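Long-range contacts in quinoline 2-oxidoreductase large subunit (Pseudomonas putida, PDB 1T3Q), which is the molybdenum-bearing subunit of a hydroxylase that acts on quinoline at carbon 2, and binds a molybdopterin cytosine dinucleotide cofactor: residues L43-R49 / I115-A121; V71-W75 / L270-L275; R204-Q209 / R277-I282. All coordinates share one frame; numbering follows the deposited sequence.

Contact 1 (L43-R49 / I115-A121); sequences LHVASLR and IVAVVVA
Leu48 meets both Val116 and Ala117, and this doubling is a classic beta bulge in an antiparallel strand pair of the hammerhead domain. Its carbonyl O takes the amide of Val116 at 2.9 Å (Val116 N to Leu48 O) and, weakly, the amide of Ala117 as well. Leu48 N returns an almost straight bond to Ala117 O (2.9 Å, 177° at the hydrogen). The side chains meet at the bulge too: Leu48 CG rests 3.7 Å from Val116 CG2. Toward the other end the pairing is regular, with reciprocal amide bonds between Ala46 and Val119 and between His44 and Ala121.

The side chains divide by face. Val45, Ser47, Val118 and Val120 lie on one, where Val45 CG2, anti to its own amide nitrogen, rests 3.9 Å from Val118 CB, and Val120 reaches Leu271 and Leu275 of helix 263-275. Ala46, Val119 and Ala121 line the other and pack on helix 124-131. Past the bulge, Arg49 NH2 forms a salt bridge with Glu287 and NH1 bonds to Gly113 O. Ile115 CG1 lies over one face of this guanidinium, 3.8 Å from Arg49 NH1.

Contact 2 (V71-W75 / L270-L275); sequences VELVW and LLSRAL
Leu73 reaches from its strand to both Leu271 and Leu275, which stand one helical turn apart on helix 263-275. Starting at the root, Leu73 CB lies 3.9 Å from Leu275 CD2. A chi1 of 174° sends CG toward the helix, opposite the amide nitrogen, and chi2 of 168° turns the fork so that its methyls meet different leucines. Leu73 CD1 touches Leu275 CD2 at 3.6 Å; Leu73 CD2 touches Leu271 CD2 at 3.7 Å.

These last two methyls also lie against one and the same face of the Trp75 indole, each offset toward the rim of the ring system. Leu271 CD2 makes a CH-pi contact there, 3.6 Å from the centroid of the six-membered ring and 20° off its normal. The far end of the indole points in at the helix, between Leu270 and Ala274: Leu270 CB sits at the ring edge, in its plane, 3.9 Å from Trp75 CZ3, while Ala274 CB comes in obliquely, 3.7 Å from Trp75 CZ2.

Behind this packing stands a second classic bulge, where Glu72 and Leu73 both face Val120 of the neighbouring strand. Both residues direct CB toward the helix, and Glu72 CB approaches Leu275 CD2 more loosely. The segment axes stay 10.2 Å apart at closest. The side-chain contacts are apolar, and Leu270 O also comes within 3.7 Å of Trp75 CH2: a helix of the cofactor-binding part laid by its leucines and an alanine against the outermost hammerhead strand, as in the layered alpha/beta packing of a helix on a sheet.

Contact 3 (R204-Q209 / R277-I282); sequences RGAVAQ and RPVRWI
Ala208 O is approached by three groups. Val279 N gives it a full hydrogen bond at 3.0 Å, the CA of Pro278 adds a C-H...O contact (Pro278 CA to Ala208 O, 3.2 Å), and Ser272 OG of helix 263-275 supplies a weak third bond. Ala208 N completes the pair through Val279 O. Two residues along, Ala206 N to Trp281 O and Trp281 N to Ala206 O are both 2.8 Å; in the second, the amide meets the carbonyl oxygen almost head-on.

Trp281 dominates the side-chain packing. With CG turned opposite its amide nitrogen (chi1 163°), the indole lies back across the partner strand. Gly205 CA sits off-centre over one face of the six-membered ring, 4.2 Å from its centroid, and the carbonyl carbon of Arg204 lies over that face too. Ala206 CB comes to the ring edge in the plane, 3.7 Å from Trp281 CE3. At the outer corner Arg204 CB touches Trp281 CH2 at 3.5 Å, and a kink about CG-CD (chi3 -56°) folds the guanidinium back, so that Trp281 CH2 lies over one of its faces, toward the rim. The two planes stand 78° apart. Glu283 holds Arg204 NH1 in a salt bridge.

The face bearing Ala208, Val279 and Trp281 packs on helix 263-275. On the other, Val207 CG2 leans on Arg280 CG; that arginine bonds through NH1 to Ala35 O and touches Glu37 of the small subunit. Just before strand 205-211, the Arg204 side chain is about 12 Å from the bound dioxosulfidomolybdenum ion. The two strands form an antiparallel pair inside a mixed sheet with helix 263-275 packed on one face.

In the fold
From the N terminus, contact 1 closes first, bringing strand 115-121 back beside 43-49. Within that loop lies 71-75, which pairs with 115-121 at the edge of the same sheet and meets helix 263-275 much later in the chain, so contact 2 crosses contact 1. Contact 3 opens only after contact 1 has closed; its first strand, 204-209, falls inside the loop of contact 2, and its second follows the helix, so contacts 2 and 3 also cross. The seam is the parallel pairing of 43-49 with 279-282, where Leu43 bonds to Pro278 and Arg280. One mixed sheet thereby joins hammerhead strands to cofactor-binding strands, and helix 263-275 packs against both groups.

Contact 1 (L43-R49 / I115-A121)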
ATOM      1  N   LEU B  43       9.614  12.927   1.569  1.00 19.45           N
ATOM      2  CA  LEU B  43      10.771  13.785   1.835  1.00 19.23           C
ATOM      3  C   LEU B  43      11.924  12.941   2.378  1.00 17.44           C
ATOM      4  O   LEU B  43      11.729  11.785   2.776  1.00 18.47           O
ATOM      5  CB  LEU B  43      10.403  14.894   2.831  1.00 19.15           C
ATOM      6  CG  LEU B  43       9.412  15.937   2.309  1.00 20.16           C
ATOM      7  CD1 LEU B  43       8.957  16.836   3.448  1.00 20.70           C
ATOM      8  CD2 LEU B  43      10.070  16.753   1.198  1.00 19.99           C
ATOM      9  N   HIS B  44      13.119  13.526   2.412  1.00 16.72           N
ATOM     10  CA  HIS B  44      14.312  12.814   2.845  1.00 17.54           C
ATOM     11  C   HIS B  44      15.062  13.447   4.005  1.00 19.08           C
ATOM     12  O   HIS B  44      15.223  14.668   4.065  1.00 19.34           O
ATOM     13  CB  HIS B  44      15.258  12.679   1.656  1.00 16.36           C
ATOM     14  CG  HIS B  44      14.614  12.057   0.457  1.00 17.56           C
ATOM     15  ND1 HIS B  44      14.830  10.746   0.094  1.00 17.69           N
ATOM     16  CD2 HIS B  44      13.715  12.551  -0.427  1.00 18.99           C
ATOM     17  CE1 HIS B  44      14.091  10.458  -0.963  1.00 17.50           C
ATOM     18  NE2 HIS B  44      13.404  11.536  -1.298  1.00 18.91           N
ATOM     19  N   VAL B  45      15.539  12.610   4.918  1.00 18.08           N
ATOM     20  CA  VAL B  45      16.277  13.123   6.064  1.00 19.84           C
ATOM     21  C   VAL B  45      17.764  12.801   5.961  1.00 20.72           C
ATOM     22  O   VAL B  45      18.153  11.749   5.443  1.00 20.15           O
ATOM     23  CB  VAL B  45      15.718  12.550   7.398  1.00 23.42           C
ATOM     24  CG1 VAL B  45      15.965  11.057   7.479  1.00 24.00           C
ATOM     25  CG2 VAL B  45      16.362  13.262   8.588  1.00 23.66           C
ATOM     26  N   ALA B  46      18.591  13.738   6.422  1.00 17.06           N
ATOM     27  CA  ALA B  46      20.042  13.575   6.454  1.00 17.52           C
ATOM     28  C   ALA B  46      20.441  14.006   7.856  1.00 18.38           C
ATOM     29  O   ALA B  46      19.732  14.796   8.483  1.00 18.32           O
ATOM     30  CB  ALA B  46      20.715  14.460   5.428  1.00 17.59           C
ATOM     31  N   SER B  47      21.568  13.506   8.344  1.00 18.82           N
ATOM     32  CA  SER B  47      21.999  13.843   9.693  1.00 20.82           C
ATOM     33  C   SER B  47      23.386  14.456   9.812  1.00 21.56           C
ATOM     34  O   SER B  47      24.293  14.149   9.033  1.00 21.57           O
ATOM     35  CB  SER B  47      21.958  12.587  10.575  1.00 22.04           C
ATOM     36  OG  SER B  47      20.660  12.020  10.607  1.00 25.73           O
ATOM     37  N   LEU B  48      23.533  15.344  10.787  1.00 19.37           N
ATOM     38  CA  LEU B  48      24.823  15.948  11.088  1.00 20.22           C
ATOM     39  C   LEU B  48      25.181  15.242  12.390  1.00 19.36           C
ATOM     40  O   LEU B  48      24.370  15.200  13.320  1.00 20.07           O
ATOM     41  CB  LEU B  48      24.706  17.454  11.333  1.00 18.84           C
ATOM     42  CG  LEU B  48      26.000  18.096  11.854  1.00 20.48           C
ATOM     43  CD1 LEU B  48      27.134  17.873  10.854  1.00 20.53           C
ATOM     44  CD2 LEU B  48      25.782  19.589  12.092  1.00 19.70           C
ATOM     45  N   ARG B  49      26.382  14.684  12.455  1.00 20.17           N
ATOM     46  CA  ARG B  49      26.808  13.950  13.636  1.00 20.20           C
ATOM     47  C   ARG B  49      27.971  14.591  14.374  1.00 20.21           C
ATOM     48  O   ARG B  49      28.684  15.438  13.833  1.00 19.29           O
ATOM     49  CB  ARG B  49      27.183  12.527  13.233  1.00 20.70           C
ATOM     50  CG  ARG B  49      26.038  11.794  12.566  1.00 21.67           C
ATOM     51  CD  ARG B  49      26.478  10.519  11.877  1.00 22.66           C
ATOM     52  NE  ARG B  49      25.331   9.907  11.211  1.00 21.77           N
ATOM     53  CZ  ARG B  49      24.461   9.098  11.805  1.00 22.47           C
ATOM     54  NH1 ARG B  49      24.610   8.783  13.085  1.00 19.84           N
ATOM     55  NH2 ARG B  49      23.427   8.625  11.122  1.00 22.88           N
ATOM     56  N   ILE B 115      23.851  11.793  16.622  1.00 18.92           N
ATOM     57  CA  ILE B 115      23.183  12.819  15.835  1.00 20.06           C
ATOM     58  C   ILE B 115      23.031  14.112  16.636  1.00 21.03           C
ATOM     59  O   ILE B 115      22.617  14.084  17.790  1.00 20.13           O
ATOM     60  CB  ILE B 115      21.791  12.337  15.382  1.00 20.54           C
ATOM     61  CG1 ILE B 115      21.907  10.962  14.712  1.00 21.32           C
ATOM     62  CG2 ILE B 115      21.189  13.338  14.411  1.00 19.48           C
ATOM     63  CD1 ILE B 115      20.567  10.310  14.422  1.00 22.48           C
ATOM     64  N   VAL B 116      23.372  15.242  16.024  1.00 21.29           N
ATOM     65  CA  VAL B 116      23.249  16.532  16.698  1.00 22.63           C
ATOM     66  C   VAL B 116      22.227  17.408  15.985  1.00 22.56           C
ATOM     67  O   VAL B 116      21.738  18.395  16.538  1.00 23.12           O
ATOM     68  CB  VAL B 116      24.607  17.271  16.767  1.00 24.01           C
ATOM     69  CG1 VAL B 116      25.633  16.395  17.467  1.00 23.10           C
ATOM     70  CG2 VAL B 116      25.080  17.645  15.376  1.00 24.79           C
ATOM     71  N   ALA B 117      21.902  17.040  14.750  1.00 18.92           N
ATOM     72  CA  ALA B 117      20.924  17.777  13.967  1.00 18.45           C
ATOM     73  C   ALA B 117      20.442  16.945  12.791  1.00 19.23           C
ATOM     74  O   ALA B 117      21.186  16.125  12.257  1.00 18.27           O
ATOM     75  CB  ALA B 117      21.529  19.088  13.460  1.00 19.41           C
ATOM     76  N   VAL B 118      19.187  17.147  12.402  1.00 19.09           N
ATOM     77  CA  VAL B 118      18.623  16.441  11.262  1.00 19.44           C
ATOM     78  C   VAL B 118      18.014  17.438  10.287  1.00 20.74           C
ATOM     79  O   VAL B 118      17.477  18.479  10.683  1.00 22.23           O
ATOM     80  CB  VAL B 118      17.537  15.417  11.674  1.00 18.89           C
ATOM     81  CG1 VAL B 118      18.180  14.259  12.418  1.00 17.62           C
ATOM     82  CG2 VAL B 118      16.472  16.087  12.533  1.00 19.58           C
ATOM     83  N   VAL B 119      18.115  17.117   9.004  1.00 20.02           N
ATOM     84  CA  VAL B 119      17.574  17.964   7.960  1.00 18.07           C
ATOM     85  C   VAL B 119      16.638  17.143   7.084  1.00 18.54           C
ATOM     86  O   VAL B 119      16.966  16.020   6.696  1.00 19.30           O
ATOM     87  CB  VAL B 119      18.694  18.529   7.055  1.00 18.37           C
ATOM     88  CG1 VAL B 119      18.081  19.341   5.918  1.00 17.03           C
ATOM     89  CG2 VAL B 119      19.665  19.389   7.878  1.00 18.71           C
ATOM     90  N   VAL B 120      15.466  17.693   6.800  1.00 17.61           N
ATOM     91  CA  VAL B 120      14.516  17.029   5.919  1.00 16.92           C
ATOM     92  C   VAL B 120      14.439  17.900   4.667  1.00 17.63           C
ATOM     93  O   VAL B 120      14.204  19.110   4.751  1.00 17.87           O
ATOM     94  CB  VAL B 120      13.126  16.910   6.564  1.00 17.25           C
ATOM     95  CG1 VAL B 120      12.134  16.338   5.561  1.00 15.87           C
ATOM     96  CG2 VAL B 120      13.205  15.997   7.788  1.00 18.27           C
ATOM     97  N   ALA B 121      14.653  17.291   3.504  1.00 16.99           N
ATOM     98  CA  ALA B 121      14.624  18.041   2.255  1.00 17.08           C
ATOM     99  C   ALA B 121      14.018  17.231   1.106  1.00 18.44           C
ATOM    100  O   ALA B 121      13.672  16.063   1.269  1.00 16.10           O
ATOM    101  CB  ALA B 121      16.041  18.494   1.893  1.00 16.85           C
TER

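Contact 2 (V71-W75 / L270-L275)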
ATOM      1  N   VAL B  71      14.950  22.493   1.233  1.00 20.60           N
ATOM      2  CA  VAL B  71      14.913  22.130   2.644  1.00 20.01           C
ATOM      3  C   VAL B  71      13.579  22.525   3.261  1.00 21.49           C
ATOM      4  O   VAL B  71      13.111  23.649   3.085  1.00 21.19           O
ATOM      5  CB  VAL B  71      16.039  22.808   3.434  1.00 20.67           C
ATOM      6  CG1 VAL B  71      15.909  22.465   4.915  1.00 20.70           C
ATOM      7  CG2 VAL B  71      17.391  22.354   2.901  1.00 19.96           C
ATOM      8  N   GLU B  72      12.977  21.594   3.993  1.00 20.22           N
ATOM      9  CA  GLU B  72      11.688  21.833   4.622  1.00 22.32           C
ATOM     10  C   GLU B  72      11.785  21.955   6.134  1.00 22.07           C
ATOM     11  O   GLU B  72      10.894  22.510   6.778  1.00 23.03           O
ATOM     12  CB  GLU B  72      10.727  20.694   4.272  1.00 23.29           C
ATOM     13  CG  GLU B  72      10.438  20.577   2.791  1.00 26.13           C
ATOM     14  CD  GLU B  72       9.632  21.745   2.266  1.00 28.85           C
ATOM     15  OE1 GLU B  72       9.769  22.072   1.069  1.00 32.49           O
ATOM     16  OE2 GLU B  72       8.852  22.330   3.045  1.00 29.38           O
ATOM     17  N   LEU B  73      12.868  21.453   6.707  1.00 21.46           N
ATOM     18  CA  LEU B  73      12.995  21.484   8.152  1.00 22.34           C
ATOM     19  C   LEU B  73      14.378  21.109   8.649  1.00 22.04           C
ATOM     20  O   LEU B  73      15.067  20.292   8.042  1.00 20.96           O
ATOM     21  CB  LEU B  73      11.950  20.532   8.751  1.00 22.20           C
ATOM     22  CG  LEU B  73      11.889  20.204  10.250  1.00 24.64           C
ATOM     23  CD1 LEU B  73      10.580  19.482  10.536  1.00 22.18           C
ATOM     24  CD2 LEU B  73      13.072  19.339  10.664  1.00 24.11           C
ATOM     25  N   VAL B  74      14.785  21.724   9.756  1.00 20.07           N
ATOM     26  CA  VAL B  74      16.065  21.421  10.381  1.00 21.34           C
ATOM     27  C   VAL B  74      15.836  21.443  11.891  1.00 22.19           C
ATOM     28  O   VAL B  74      15.397  22.450  12.440  1.00 22.09           O
ATOM     29  CB  VAL B  74      17.152  22.453  10.022  1.00 21.94           C
ATOM     30  CG1 VAL B  74      18.452  22.087  10.720  1.00 23.11           C
ATOM     31  CG2 VAL B  74      17.363  22.493   8.518  1.00 20.84           C
ATOM     32  N   TRP B  75      16.118  20.324  12.550  1.00 22.24           N
ATOM     33  CA  TRP B  75      15.935  20.213  13.997  1.00 22.10           C
ATOM     34  C   TRP B  75      17.245  19.979  14.727  1.00 22.86           C
ATOM     35  O   TRP B  75      18.157  19.342  14.199  1.00 22.48           O
ATOM     36  CB  TRP B  75      15.013  19.038  14.344  1.00 22.33           C
ATOM     37  CG  TRP B  75      13.540  19.288  14.235  1.00 21.56           C
ATOM     38  CD1 TRP B  75      12.913  20.473  13.971  1.00 21.74           C
ATOM     39  CD2 TRP B  75      12.504  18.318  14.420  1.00 21.35           C
ATOM     40  NE1 TRP B  75      11.548  20.298  13.980  1.00 22.56           N
ATOM     41  CE2 TRP B  75      11.271  18.984  14.253  1.00 21.94           C
ATOM     42  CE3 TRP B  75      12.499  16.945  14.712  1.00 21.98           C
ATOM     43  CZ2 TRP B  75      10.042  18.326  14.368  1.00 23.39           C
ATOM     44  CZ3 TRP B  75      11.276  16.291  14.824  1.00 22.32           C
ATOM     45  CH2 TRP B  75      10.066  16.984  14.653  1.00 23.34           C
ATOM     46  N   LEU B 270       8.226  11.419  14.171  1.00 18.24           N
ATOM     47  CA  LEU B 270       8.074  12.778  14.673  1.00 17.32           C
ATOM     48  C   LEU B 270       8.131  13.776  13.522  1.00 17.45           C
ATOM     49  O   LEU B 270       7.349  14.718  13.468  1.00 17.74           O
ATOM     50  CB  LEU B 270       9.178  13.091  15.689  1.00 17.26           C
ATOM     51  CG  LEU B 270       9.125  12.314  17.008  1.00 18.24           C
ATOM     52  CD1 LEU B 270      10.333  12.663  17.856  1.00 17.41           C
ATOM     53  CD2 LEU B 270       7.839  12.645  17.753  1.00 19.27           C
ATOM     54  N   LEU B 271       9.056  13.551  12.598  1.00 16.94           N
ATOM     55  CA  LEU B 271       9.223  14.434  11.452  1.00 16.31           C
ATOM     56  C   LEU B 271       8.027  14.399  10.510  1.00 16.67           C
ATOM     57  O   LEU B 271       7.568  15.444  10.041  1.00 16.78           O
ATOM     58  CB  LEU B 271      10.504  14.069  10.698  1.00 15.42           C
ATOM     59  CG  LEU B 271      11.807  14.403  11.433  1.00 17.86           C
ATOM     60  CD1 LEU B 271      12.982  13.690  10.775  1.00 18.69           C
ATOM     61  CD2 LEU B 271      12.015  15.922  11.430  1.00 17.52           C
ATOM     62  N   SER B 272       7.518  13.204  10.227  1.00 15.45           N
ATOM     63  CA  SER B 272       6.375  13.096   9.338  1.00 15.05           C
ATOM     64  C   SER B 272       5.154  13.751   9.965  1.00 15.73           C
ATOM     65  O   SER B 272       4.367  14.397   9.276  1.00 16.17           O
ATOM     66  CB  SER B 272       6.062  11.634   9.018  1.00 14.64           C
ATOM     67  OG  SER B 272       4.919  11.561   8.183  1.00 15.97           O
ATOM     68  N   ARG B 273       4.986  13.588  11.275  1.00 17.26           N
ATOM     69  CA  ARG B 273       3.837  14.203  11.933  1.00 17.88           C
ATOM     70  C   ARG B 273       3.976  15.721  11.846  1.00 17.77           C
ATOM     71  O   ARG B 273       3.011  16.423  11.576  1.00 19.55           O
ATOM     72  CB  ARG B 273       3.752  13.776  13.400  1.00 17.91           C
ATOM     73  CG  ARG B 273       2.526  14.338  14.125  1.00 19.63           C
ATOM     74  CD  ARG B 273       2.406  13.811  15.552  1.00 20.24           C
ATOM     75  NE  ARG B 273       3.562  14.186  16.360  1.00 21.60           N
ATOM     76  CZ  ARG B 273       3.699  13.907  17.652  1.00 22.57           C
ATOM     77  NH1 ARG B 273       4.790  14.291  18.302  1.00 20.68           N
ATOM     78  NH2 ARG B 273       2.741  13.250  18.295  1.00 23.36           N
ATOM     79  N   ALA B 274       5.185  16.221  12.065  1.00 19.22           N
ATOM     80  CA  ALA B 274       5.435  17.658  12.024  1.00 19.80           C
ATOM     81  C   ALA B 274       5.252  18.279  10.638  1.00 21.07           C
ATOM     82  O   ALA B 274       4.729  19.383  10.514  1.00 20.06           O
ATOM     83  CB  ALA B 274       6.847  17.954  12.538  1.00 19.23           C
ATOM     84  N   LEU B 275       5.663  17.565   9.595  1.00 19.97           N
ATOM     85  CA  LEU B 275       5.571  18.092   8.235  1.00 20.51           C
ATOM     86  C   LEU B 275       4.313  17.734   7.453  1.00 19.89           C
ATOM     87  O   LEU B 275       4.013  18.368   6.440  1.00 19.30           O
ATOM     88  CB  LEU B 275       6.802  17.653   7.430  1.00 18.89           C
ATOM     89  CG  LEU B 275       8.167  18.112   7.948  1.00 22.68           C
ATOM     90  CD1 LEU B 275       9.279  17.381   7.203  1.00 22.81           C
ATOM     91  CD2 LEU B 275       8.302  19.620   7.774  1.00 23.74           C
TER

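Contact 3 (R204-Q209 / R277-I282)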
ATOM      1  N   ARG B 204      20.353   0.166   7.670  1.00 15.90           N
ATOM      2  CA  ARG B 204      19.074   0.422   8.318  1.00 17.11           C
ATOM      3  C   ARG B 204      18.283   1.477   7.561  1.00 17.03           C
ATOM      4  O   ARG B 204      18.846   2.310   6.848  1.00 17.84           O
ATOM      5  CB  ARG B 204      19.284   0.887   9.760  1.00 16.45           C
ATOM      6  CG  ARG B 204      20.018  -0.121  10.637  1.00 19.15           C
ATOM      7  CD  ARG B 204      20.338   0.503  11.987  1.00 19.29           C
ATOM      8  NE  ARG B 204      21.106   1.734  11.837  1.00 18.21           N
ATOM      9  CZ  ARG B 204      21.303   2.610  12.817  1.00 22.57           C
ATOM     10  NH1 ARG B 204      22.013   3.710  12.596  1.00 23.25           N
ATOM     11  NH2 ARG B 204      20.782   2.391  14.019  1.00 21.12           N
ATOM     12  N   GLY B 205      16.970   1.436   7.727  1.00 17.44           N
ATOM     13  CA  GLY B 205      16.122   2.396   7.056  1.00 17.96           C
ATOM     14  C   GLY B 205      14.703   2.338   7.568  1.00 17.46           C
ATOM     15  O   GLY B 205      14.272   1.331   8.123  1.00 17.40           O
ATOM     16  N   ALA B 206      13.979   3.435   7.394  1.00 16.50           N
ATOM     17  CA  ALA B 206      12.597   3.509   7.822  1.00 15.98           C
ATOM     18  C   ALA B 206      11.914   4.676   7.120  1.00 17.59           C
ATOM     19  O   ALA B 206      12.562   5.656   6.752  1.00 17.78           O
ATOM     20  CB  ALA B 206      12.523   3.679   9.340  1.00 14.70           C
ATOM     21  N   VAL B 207      10.605   4.553   6.924  1.00 16.89           N
ATOM     22  CA  VAL B 207       9.813   5.589   6.278  1.00 18.23           C
ATOM     23  C   VAL B 207       8.529   5.725   7.081  1.00 18.70           C
ATOM     24  O   VAL B 207       7.830   4.739   7.314  1.00 18.35           O
ATOM     25  CB  VAL B 207       9.443   5.210   4.818  1.00 19.72           C
ATOM     26  CG1 VAL B 207       8.636   6.329   4.176  1.00 21.91           C
ATOM     27  CG2 VAL B 207      10.706   4.947   4.013  1.00 17.47           C
ATOM     28  N   ALA B 208       8.227   6.944   7.515  1.00 17.14           N
ATOM     29  CA  ALA B 208       7.020   7.186   8.290  1.00 18.63           C
ATOM     30  C   ALA B 208       6.021   8.021   7.501  1.00 19.20           C
ATOM     31  O   ALA B 208       6.397   8.917   6.750  1.00 18.26           O
ATOM     32  CB  ALA B 208       7.371   7.896   9.600  1.00 18.90           C
ATOM     33  N   GLN B 209       4.745   7.712   7.674  1.00 19.79           N
ATOM     34  CA  GLN B 209       3.692   8.450   7.009  1.00 20.15           C
ATOM     35  C   GLN B 209       2.613   8.750   8.035  1.00 20.88           C
ATOM     36  O   GLN B 209       1.877   7.853   8.463  1.00 19.21           O
ATOM     37  CB  GLN B 209       3.094   7.641   5.856  1.00 22.90           C
ATOM     38  CG  GLN B 209       2.016   8.395   5.079  1.00 24.60           C
ATOM     39  CD  GLN B 209       1.484   7.598   3.903  1.00 28.62           C
ATOM     40  OE1 GLN B 209       1.497   8.066   2.763  1.00 30.56           O
ATOM     41  NE2 GLN B 209       1.012   6.389   4.175  1.00 28.55           N
ATOM     42  N   ARG B 277       3.896  15.075   5.776  1.00 19.91           N
ATOM     43  CA  ARG B 277       4.322  14.367   4.570  1.00 21.94           C
ATOM     44  C   ARG B 277       5.204  13.186   4.965  1.00 20.53           C
ATOM     45  O   ARG B 277       5.761  13.160   6.062  1.00 18.80           O
ATOM     46  CB  ARG B 277       5.101  15.307   3.647  1.00 24.47           C
ATOM     47  CG  ARG B 277       4.253  16.433   3.085  1.00 29.66           C
ATOM     48  CD  ARG B 277       5.073  17.397   2.268  1.00 33.90           C
ATOM     49  NE  ARG B 277       5.645  16.768   1.081  1.00 37.47           N
ATOM     50  CZ  ARG B 277       6.386  17.416   0.189  1.00 37.75           C
ATOM     51  NH1 ARG B 277       6.641  18.711   0.352  1.00 36.19           N
ATOM     52  NH2 ARG B 277       6.875  16.772  -0.863  1.00 36.43           N
ATOM     53  N   PRO B 278       5.333  12.187   4.079  1.00 18.46           N
ATOM     54  CA  PRO B 278       6.170  11.032   4.414  1.00 20.16           C
ATOM     55  C   PRO B 278       7.628  11.455   4.563  1.00 18.39           C
ATOM     56  O   PRO B 278       8.100  12.355   3.864  1.00 19.03           O
ATOM     57  CB  PRO B 278       5.968  10.091   3.219  1.00 19.76           C
ATOM     58  CG  PRO B 278       4.635  10.472   2.694  1.00 19.52           C
ATOM     59  CD  PRO B 278       4.659  11.981   2.787  1.00 20.84           C
ATOM     60  N   VAL B 279       8.335  10.813   5.483  1.00 17.73           N
ATOM     61  CA  VAL B 279       9.745  11.115   5.706  1.00 17.00           C
ATOM     62  C   VAL B 279      10.543   9.825   5.634  1.00 17.89           C
ATOM     63  O   VAL B 279      10.315   8.888   6.406  1.00 17.02           O
ATOM     64  CB  VAL B 279       9.973  11.780   7.075  1.00 17.68           C
ATOM     65  CG1 VAL B 279      11.460  12.029   7.286  1.00 17.82           C
ATOM     66  CG2 VAL B 279       9.190  13.085   7.149  1.00 17.42           C
ATOM     67  N   ARG B 280      11.487   9.798   4.700  1.00 18.48           N
ATOM     68  CA  ARG B 280      12.324   8.639   4.446  1.00 18.50           C
ATOM     69  C   ARG B 280      13.736   8.752   5.004  1.00 17.99           C
ATOM     70  O   ARG B 280      14.431   9.747   4.777  1.00 17.72           O
ATOM     71  CB  ARG B 280      12.387   8.416   2.929  1.00 17.94           C
ATOM     72  CG  ARG B 280      13.327   7.323   2.418  1.00 16.41           C
ATOM     73  CD  ARG B 280      13.188   7.299   0.899  1.00 18.00           C
ATOM     74  NE  ARG B 280      13.830   6.183   0.214  1.00 20.61           N
ATOM     75  CZ  ARG B 280      15.092   6.176  -0.196  1.00 19.17           C
ATOM     76  NH1 ARG B 280      15.574   5.116  -0.825  1.00 21.34           N
ATOM     77  NH2 ARG B 280      15.875   7.223   0.025  1.00 20.30           N
ATOM     78  N   TRP B 281      14.142   7.719   5.740  1.00 15.39           N
ATOM     79  CA  TRP B 281      15.481   7.633   6.308  1.00 17.14           C
ATOM     80  C   TRP B 281      16.148   6.351   5.822  1.00 17.37           C
ATOM     81  O   TRP B 281      15.762   5.257   6.229  1.00 17.30           O
ATOM     82  CB  TRP B 281      15.436   7.599   7.840  1.00 16.34           C
ATOM     83  CG  TRP B 281      16.723   7.110   8.473  1.00 16.42           C
ATOM     84  CD1 TRP B 281      17.959   7.683   8.372  1.00 17.17           C
ATOM     85  CD2 TRP B 281      16.890   5.946   9.301  1.00 18.28           C
ATOM     86  NE1 TRP B 281      18.884   6.953   9.082  1.00 17.63           N
ATOM     87  CE2 TRP B 281      18.256   5.882   9.662  1.00 20.41           C
ATOM     88  CE3 TRP B 281      16.017   4.956   9.774  1.00 19.13           C
ATOM     89  CZ2 TRP B 281      18.773   4.865  10.477  1.00 20.37           C
ATOM     90  CZ3 TRP B 281      16.528   3.943  10.586  1.00 19.25           C
ATOM     91  CH2 TRP B 281      17.897   3.907  10.928  1.00 21.09           C
ATOM     92  N   ILE B 282      17.132   6.492   4.939  1.00 18.19           N
ATOM     93  CA  ILE B 282      17.890   5.354   4.433  1.00 17.62           C
ATOM     94  C   ILE B 282      19.342   5.747   4.681  1.00 17.32           C
ATOM     95  O   ILE B 282      19.885   6.618   4.000  1.00 17.26           O
ATOM     96  CB  ILE B 282      17.666   5.135   2.915  1.00 16.78           C
ATOM     97  CG1 ILE B 282      16.191   4.836   2.637  1.00 17.28           C
ATOM     98  CG2 ILE B 282      18.555   3.999   2.422  1.00 19.17           C
ATOM     99  CD1 ILE B 282      15.684   3.535   3.258  1.00 19.88           C
TER